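Local coordinates for type I modular polyketide synthase (Streptomyces albus subsp. albus, PDB 6IYR), which probably selects a malonyl-type extender unit from its coenzyme A thioester and loads it onto the acyl carrier protein of module 8 in salinomycin biosynthesis, at residues V144-L147 / V152-S155; A158-A163 / A194-M199; L235-K240 / S339-R344. One frame throughout, in Å; residues are numbered along the deposited sequence.

Contact 1. Residues V144-L147 / V152-S155; sequences VELL and VFAS
Phe153, the first residue of 152-155 to touch 144-147, puts its ring against Leu146 and Leu147. With CG anti to the backbone N (chi1 -165°), the ring is carried off helix 151-164 toward the short helical turn that precedes it. Leu146 meets it over one face: CD1 stands 4.0 Å from the ring centroid, only 20° off the normal, a CH-pi contact displaced toward the rim, where Leu146 CD1 lies 3.8 Å from Phe153 CG. The two side chains run roughly at right angles, and Leu146 CB adds a second touch at 3.9 Å from Phe153 CD2. Leu147 comes to the ring differently, its CD1 arriving at the edge near the ring plane; the modelled spacing there is doubtful. Next along the helix, Ala154 sets its methyl against the backbone of the turn, CB lying 3.7 Å from Leu147 O. Helices 146-149 and 151-164 thus meet at a corner of the chain, where Ser150 OG accepts a hydrogen bond from Phe153 N. Leu202 of helix 188-208 touches both Leu146 and Phe153. No hydrogen bond crosses between the segments: apolar contact and the CH-pi touch hold the corner, depending on close fit rather than polar pairing.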
loop_
_atom_site.group_PDB
_atom_site.type_symbol
_atom_site.label_atom_id
_atom_site.label_comp_id
_atom_site.label_asym_id
_atom_site.label_seq_id
_atom_site.Cartn_x
_atom_site.Cartn_y
_atom_site.Cartn_z
ATOM N N VAL A 144 -13.254 5.817 -4.627
ATOM C CA VAL A 144 -14.551 5.726 -5.281
ATOM C C VAL A 144 -14.468 6.430 -6.657
ATOM O O VAL A 144 -15.070 5.976 -7.608
ATOM C CB VAL A 144 -15.677 6.294 -4.390
ATOM C CG1 VAL A 144 -15.119 7.315 -3.433
ATOM C CG2 VAL A 144 -16.793 6.915 -5.214
ATOM N N GLU A 145 -13.603 7.431 -6.783
ATOM C CA GLU A 145 -13.368 8.084 -8.084
ATOM C C GLU A 145 -12.823 7.083 -9.090
ATOM O O GLU A 145 -13.143 7.141 -10.267
ATOM C CB GLU A 145 -12.392 9.258 -7.956
ATOM C CG GLU A 145 -12.811 10.394 -7.015
ATOM C CD GLU A 145 -11.649 11.346 -6.643
ATOM O OE1 GLU A 145 -11.111 11.263 -5.459
ATOM O OE2 GLU A 145 -11.300 12.193 -7.539
ATOM N N LEU A 146 -12.070 6.094 -8.617
ATOM C CA LEU A 146 -11.475 5.124 -9.518
ATOM C C LEU A 146 -12.508 4.236 -10.155
ATOM O O LEU A 146 -12.273 3.637 -11.190
ATOM C CB LEU A 146 -10.485 4.258 -8.768
ATOM C CG LEU A 146 -9.001 4.411 -8.975
ATOM C CD1 LEU A 146 -8.357 3.190 -8.342
ATOM C CD2 LEU A 146 -8.564 4.587 -10.428
ATOM N N LEU A 147 -13.586 3.997 -9.438
ATOM C CA LEU A 147 -14.642 3.201 -9.980
ATOM C C LEU A 147 -14.926 3.635 -11.405
ATOM O O LEU A 147 -15.242 2.806 -12.244
ATOM C CB LEU A 147 -15.895 3.340 -9.129
ATOM C CG LEU A 147 -16.130 2.177 -8.167
ATOM C CD1 LEU A 147 -14.874 1.363 -7.980
ATOM C CD2 LEU A 147 -16.670 2.648 -6.831
ATOM N N VAL A 152 -10.767 -2.183 -14.465
ATOM C CA VAL A 152 -10.135 -3.245 -13.673
ATOM C C VAL A 152 -10.418 -3.086 -12.172
ATOM O O VAL A 152 -10.851 -4.028 -11.503
ATOM C CB VAL A 152 -8.619 -3.244 -13.895
ATOM C CG1 VAL A 152 -7.926 -4.209 -12.942
ATOM C CG2 VAL A 152 -8.321 -3.600 -15.334
ATOM N N PHE A 153 -10.287 -1.862 -11.667
ATOM C CA PHE A 153 -10.731 -1.559 -10.300
ATOM C C PHE A 153 -12.159 -1.894 -10.071
ATOM O O PHE A 153 -12.499 -2.547 -9.083
ATOM C CB PHE A 153 -10.495 -0.112 -9.915
ATOM C CG PHE A 153 -10.612 0.121 -8.445
ATOM C CD1 PHE A 153 -9.659 -0.416 -7.565
ATOM C CD2 PHE A 153 -11.754 0.660 -7.923
ATOM C CE1 PHE A 153 -9.787 -0.241 -6.189
ATOM C CE2 PHE A 153 -11.889 0.863 -6.547
ATOM C CZ PHE A 153 -10.935 0.368 -5.682
ATOM N N ALA A 154 -13.016 -1.506 -11.001
ATOM C CA ALA A 154 -14.426 -1.606 -10.732
ATOM C C ALA A 154 -14.818 -3.065 -10.694
ATOM O O ALA A 154 -15.751 -3.462 -9.985
ATOM C CB ALA A 154 -15.238 -0.873 -11.780
ATOM N N SER A 155 -14.150 -3.881 -11.482
ATOM C CA SER A 155 -14.639 -5.232 -11.590
ATOM C C SER A 155 -14.025 -6.117 -10.488
ATOM O O SER A 155 -14.691 -6.986 -9.945
ATOM C CB SER A 155 -14.394 -5.775 -12.991
ATOM O OG SER A 155 -13.448 -6.804 -12.955
#

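Contact 2. Residues A158-A163 / A194-M199; sequences AECADA and ALWAVM
A buried helix-helix contact, made mainly by side chains, joins helix 151-164 to helix 188-208 within the acyltransferase domain. Cys160 carries one side of it, facing Trp196 and Ala197. The backbones come close, with Cys160 CA 5.5 Å from Ala197 CA, an approach suited to the small side chains here. Cys160 CB lies 3.6 Å from Ala197 CB, and it also touches the indole, 3.9 Å from Trp196 CZ3. The sulfur extends beyond CB, beside its own backbone N (chi1 -71°), and sits 4.6 Å from the centroid of the six-membered ring of Trp196. This is a Cys sulfur-aromatic contact of oblique geometry, the sulfur 35° off the ring normal. Cys160 SG also rests on the Ala197 backbone, 3.9 Å from Ala197 O. In the large subdomain of acyltransferases, which has an alpha/beta-hydrolase-like core, helices such as these flank the parallel sheet. The indole reaches Cys160 because CG of Trp196 is anti to the backbone N (chi1 172°), which swings the benzo end toward helix 151-164. At the pyrrole end, NE1 makes a weak hydrogen bond to Ile224 O, in the helix following a probable nucleophile elbow. Leu235 and Ala238 of helix 235-248 also touch the indole.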
loop_
_atom_site.group_PDB
_atom_site.type_symbol
_atom_site.label_atom_id
_atom_site.label_comp_id
_atom_site.label_asym_id
_atom_site.label_seq_id
_atom_site.Cartn_x
_atom_site.Cartn_y
_atom_site.Cartn_z
ATOM N N ALA A 158 -15.984 -5.287 -7.402
ATOM C CA ALA A 158 -17.313 -5.931 -7.399
ATOM C C ALA A 158 -17.187 -7.408 -7.047
ATOM O O ALA A 158 -18.049 -7.966 -6.373
ATOM C CB ALA A 158 -18.028 -5.787 -8.746
ATOM N N GLU A 159 -16.089 -8.019 -7.461
ATOM C CA GLU A 159 -15.789 -9.375 -7.008
ATOM C C GLU A 159 -15.548 -9.414 -5.502
ATOM O O GLU A 159 -15.935 -10.393 -4.843
ATOM C CB GLU A 159 -14.565 -9.939 -7.738
ATOM C CG GLU A 159 -14.843 -10.347 -9.180
ATOM C CD GLU A 159 -13.580 -10.545 -9.997
ATOM O OE1 GLU A 159 -12.543 -10.954 -9.442
ATOM O OE2 GLU A 159 -13.589 -10.148 -11.169
ATOM N N CYS A 160 -14.866 -8.391 -4.961
ATOM C CA CYS A 160 -14.612 -8.369 -3.519
ATOM C C CYS A 160 -15.940 -8.264 -2.812
ATOM O O CYS A 160 -16.186 -8.942 -1.787
ATOM C CB CYS A 160 -13.657 -7.243 -3.119
ATOM S SG CYS A 160 -11.973 -7.551 -3.642
ATOM N N ALA A 161 -16.822 -7.423 -3.337
ATOM C CA ALA A 161 -18.142 -7.244 -2.707
ATOM C C ALA A 161 -18.940 -8.567 -2.719
ATOM O O ALA A 161 -19.613 -8.910 -1.735
ATOM C CB ALA A 161 -18.934 -6.153 -3.379
ATOM N N ASP A 162 -18.851 -9.328 -3.809
ATOM C CA ASP A 162 -19.534 -10.640 -3.837
ATOM C C ASP A 162 -18.919 -11.596 -2.812
ATOM O O ASP A 162 -19.645 -12.308 -2.122
ATOM C CB ASP A 162 -19.484 -11.291 -5.227
ATOM C CG ASP A 162 -20.225 -10.490 -6.287
ATOM O OD1 ASP A 162 -21.235 -9.811 -5.977
ATOM O OD2 ASP A 162 -19.795 -10.571 -7.451
ATOM N N ALA A 163 -17.592 -11.584 -2.702
ATOM C CA ALA A 163 -16.912 -12.455 -1.769
ATOM C C ALA A 163 -17.336 -12.179 -0.333
ATOM O O ALA A 163 -17.455 -13.099 0.490
ATOM C CB ALA A 163 -15.428 -12.344 -1.945
ATOM N N ALA A 194 -13.575 -3.412 4.323
ATOM C CA ALA A 194 -13.607 -2.358 3.303
ATOM C C ALA A 194 -12.174 -2.072 2.827
ATOM O O ALA A 194 -11.859 -2.029 1.615
ATOM C CB ALA A 194 -14.247 -1.125 3.911
ATOM N N LEU A 195 -11.265 -1.972 3.782
ATOM C CA LEU A 195 -9.871 -1.748 3.432
ATOM C C LEU A 195 -9.284 -2.952 2.698
ATOM O O LEU A 195 -8.498 -2.804 1.799
ATOM C CB LEU A 195 -9.017 -1.439 4.645
ATOM C CG LEU A 195 -9.069 0.013 5.156
ATOM C CD1 LEU A 195 -8.272 0.154 6.470
ATOM C CD2 LEU A 195 -8.510 0.933 4.076
ATOM N N TRP A 196 -9.597 -4.143 3.170
ATOM C CA TRP A 196 -9.197 -5.356 2.495
ATOM C C TRP A 196 -9.552 -5.267 0.986
ATOM O O TRP A 196 -8.710 -5.545 0.134
ATOM C CB TRP A 196 -9.902 -6.562 3.145
ATOM C CG TRP A 196 -9.680 -7.830 2.363
ATOM C CD1 TRP A 196 -8.556 -8.567 2.329
ATOM C CD2 TRP A 196 -10.592 -8.437 1.483
ATOM N NE1 TRP A 196 -8.714 -9.624 1.495
ATOM C CE2 TRP A 196 -9.954 -9.555 0.932
ATOM C CE3 TRP A 196 -11.861 -8.098 1.023
ATOM C CZ2 TRP A 196 -10.560 -10.368 -0.010
ATOM C CZ3 TRP A 196 -12.480 -8.944 0.139
ATOM C CH2 TRP A 196 -11.814 -10.031 -0.409
ATOM N N ALA A 197 -10.806 -4.968 0.697
ATOM C CA ALA A 197 -11.323 -4.958 -0.656
ATOM C C ALA A 197 -10.671 -3.896 -1.514
ATOM O O ALA A 197 -10.299 -4.164 -2.666
ATOM C CB ALA A 197 -12.824 -4.737 -0.628
ATOM N N VAL A 198 -10.391 -2.749 -0.906
ATOM C CA VAL A 198 -9.665 -1.685 -1.600
ATOM C C VAL A 198 -8.265 -2.115 -1.953
ATOM O O VAL A 198 -7.836 -1.956 -3.090
ATOM C CB VAL A 198 -9.639 -0.380 -0.786
ATOM C CG1 VAL A 198 -8.666 0.650 -1.367
ATOM C CG2 VAL A 198 -11.035 0.181 -0.675
ATOM N N MET A 199 -7.547 -2.675 -0.997
ATOM C CA MET A 199 -6.171 -3.077 -1.253
ATOM C C MET A 199 -6.066 -4.216 -2.284
ATOM O O MET A 199 -5.186 -4.200 -3.186
ATOM C CB MET A 199 -5.480 -3.466 0.039
ATOM C CG MET A 199 -5.313 -2.335 1.064
ATOM S SD MET A 199 -4.235 -2.855 2.429
ATOM C CE MET A 199 -5.424 -3.886 3.288
#

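Contact 3. Residues L235-K240 / S339-R344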
loop_
_atom_site.group_PDB
_atom_site.type_symbol
_atom_site.label_atom_id
_atom_site.label_comp_id
_atom_site.label_asym_id
_atom_site.label_seq_id
_atom_site.Cartn_x
_atom_site.Cartn_y
_atom_site.Cartn_z
ATOM N N LEU A 235 -10.581 -15.733 -3.141
ATOM C CA LEU A 235 -11.154 -14.453 -2.768
ATOM C C LEU A 235 -12.219 -14.681 -1.711
ATOM O O LEU A 235 -12.352 -13.898 -0.790
ATOM C CB LEU A 235 -11.809 -13.798 -3.970
ATOM C CG LEU A 235 -11.529 -12.343 -4.325
ATOM C CD1 LEU A 235 -12.800 -11.596 -4.670
ATOM C CD2 LEU A 235 -10.682 -11.584 -3.340
ATOM N N GLY A 236 -13.023 -15.723 -1.895
ATOM C CA GLY A 236 -14.059 -16.077 -0.925
ATOM C C GLY A 236 -13.514 -16.333 0.484
ATOM O O GLY A 236 -14.121 -15.935 1.484
ATOM N N ASP A 237 -12.459 -17.127 0.549
ATOM C CA ASP A 237 -11.796 -17.434 1.802
ATOM C C ASP A 237 -11.107 -16.217 2.420
ATOM O O ASP A 237 -11.160 -16.050 3.625
ATOM C CB ASP A 237 -10.802 -18.572 1.644
ATOM C CG ASP A 237 -11.498 -19.971 1.654
ATOM O OD1 ASP A 237 -12.700 -20.057 1.991
ATOM O OD2 ASP A 237 -10.789 -20.972 1.463
ATOM N N ALA A 238 -10.428 -15.404 1.615
ATOM C CA ALA A 238 -9.795 -14.204 2.143
ATOM C C ALA A 238 -10.845 -13.231 2.690
ATOM O O ALA A 238 -10.680 -12.706 3.765
ATOM C CB ALA A 238 -8.891 -13.558 1.097
ATOM N N ALA A 239 -12.009 -13.167 2.059
ATOM C CA ALA A 239 -13.065 -12.312 2.524
ATOM C C ALA A 239 -13.628 -12.815 3.835
ATOM O O ALA A 239 -14.082 -12.045 4.672
ATOM C CB ALA A 239 -14.178 -12.249 1.494
ATOM N N LYS A 240 -13.816 -14.120 3.927
ATOM C CA LYS A 240 -14.255 -14.688 5.161
ATOM C C LYS A 240 -13.255 -14.353 6.310
ATOM O O LYS A 240 -13.663 -13.871 7.350
ATOM C CB LYS A 240 -14.435 -16.189 4.984
ATOM C CG LYS A 240 -14.920 -16.926 6.206
ATOM C CD LYS A 240 -14.929 -18.428 5.881
ATOM C CE LYS A 240 -15.801 -19.220 6.830
ATOM N NZ LYS A 240 -16.159 -20.545 6.260
ATOM N N SER A 339 -12.334 -22.291 10.668
ATOM C CA SER A 339 -11.895 -23.680 10.539
ATOM C C SER A 339 -12.052 -24.198 9.104
ATOM O O SER A 339 -11.373 -25.141 8.715
ATOM C CB SER A 339 -12.682 -24.587 11.479
ATOM O OG SER A 339 -14.041 -24.578 11.085
ATOM N N GLY A 340 -12.968 -23.612 8.341
ATOM C CA GLY A 340 -13.320 -24.160 7.036
ATOM C C GLY A 340 -12.524 -23.659 5.845
ATOM O O GLY A 340 -12.707 -24.154 4.749
ATOM N N ILE A 341 -11.646 -22.674 6.012
ATOM C CA ILE A 341 -10.949 -22.158 4.838
ATOM C C ILE A 341 -10.005 -23.223 4.275
ATOM O O ILE A 341 -9.542 -24.085 5.011
ATOM C CB ILE A 341 -10.178 -20.843 5.138
ATOM C CG1 ILE A 341 -9.149 -21.044 6.249
ATOM C CG2 ILE A 341 -11.152 -19.758 5.570
ATOM C CD1 ILE A 341 -8.314 -19.795 6.540
ATOM N N ALA A 342 -9.600 -23.043 3.023
ATOM C CA ALA A 342 -8.709 -23.966 2.334
ATOM C C ALA A 342 -7.537 -23.227 1.702
ATOM O O ALA A 342 -7.550 -22.922 0.509
ATOM C CB ALA A 342 -9.476 -24.739 1.255
ATOM N N PRO A 343 -6.470 -23.009 2.477
ATOM C CA PRO A 343 -5.381 -22.299 1.880
ATOM C C PRO A 343 -4.682 -23.174 0.855
ATOM O O PRO A 343 -4.694 -24.377 0.973
ATOM C CB PRO A 343 -4.449 -22.013 3.060
ATOM C CG PRO A 343 -4.835 -22.961 4.109
ATOM C CD PRO A 343 -6.284 -23.208 3.919
ATOM N N ARG A 344 -3.928 -22.570 -0.032
ATOM C CA ARG A 344 -3.331 -23.330 -1.090
ATOM C C ARG A 344 -2.093 -22.615 -1.521
ATOM O O ARG A 344 -1.696 -21.644 -0.882
ATOM C CB ARG A 344 -4.326 -23.472 -2.221
ATOM C CG ARG A 344 -4.570 -22.182 -2.960
ATOM C CD ARG A 344 -6.023 -21.805 -2.918
ATOM N NE ARG A 344 -6.301 -20.729 -3.864
ATOM C CZ ARG A 344 -7.464 -20.572 -4.490
ATOM N NH1 ARG A 344 -7.642 -19.563 -5.332
ATOM N NH2 ARG A 344 -8.474 -21.383 -4.220
HETATM O O HOH W 1 -8.705 -20.650 -0.209
#
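Asp237 and Ile341 meet where the first turn of helix 235-248 faces the irregular chain 339-344, and together with Lys240 they account for most of the surface buried between the two. The Asp237 carboxylate leans on the loop backbone: OD2 accepts a nearly straight hydrogen bond from Ala342 N, 2.9 Å long with an N-H...O angle of 168°. The donor reaches OD2 from above the carboxylate plane, 39° out of it. The same oxygen takes a second bond, from a water 2.7 Å from Asp237 OD2, and that water also donates to Ala342 O at 2.6 Å. Both the N-H and the C=O of Ala342 are therefore tied, directly or through water, to one carboxylate oxygen, which helps hold the loop at that residue. Ile341 brings CB and its CG2 methyl to the same group. Its CB stands 3.7 Å from Asp237 OD2, and CG2, anti to the carbonyl carbon, lies 3.9 Å from Asp237 OD1. This methyl also touches the aliphatic part of Lys240, whose extended chain reaches out toward the loop, crosses the Ile341 side chain at a slant and places CD 4.0 Å from Ile341 CG2. The Arg344 guanidinium is near Asp237 without touching it and may favour its negative charge; its NE bonds to Gly231 O. Asp237 N donates a hydrogen bond to Ser234 OG, just before the helix. The arrangement is that of a helix side chain capturing a main-chain amide of a loop, here tying the loop between helix 331-337 and strand 350-351 to helix 235-248.

Overall arrangement
The three contacts follow one another along the chain and lie within the acyltransferase domain. Contacts 1 and 2 share helix 151-164; their centres are about 11 Å apart, and they touch where Phe153 CE1 lies 4.0 Å from Val198 O. Contact 2 adjoins contact 3, centre to centre about 14 Å, through Ala163, whose O lies 3.5 Å from Ala239 CB, and through Leu235 against Glu159. Contacts 1 and 3 do not touch; their centres lie about 24 Å apart and their nearest atoms about 7 Å. Helices 151-164, 188-208 and 235-248 thus pack against one another in this region of the domain, from the helical corner of contact 1 to the loop held in contact 3, with contact 2 as the bridge between them.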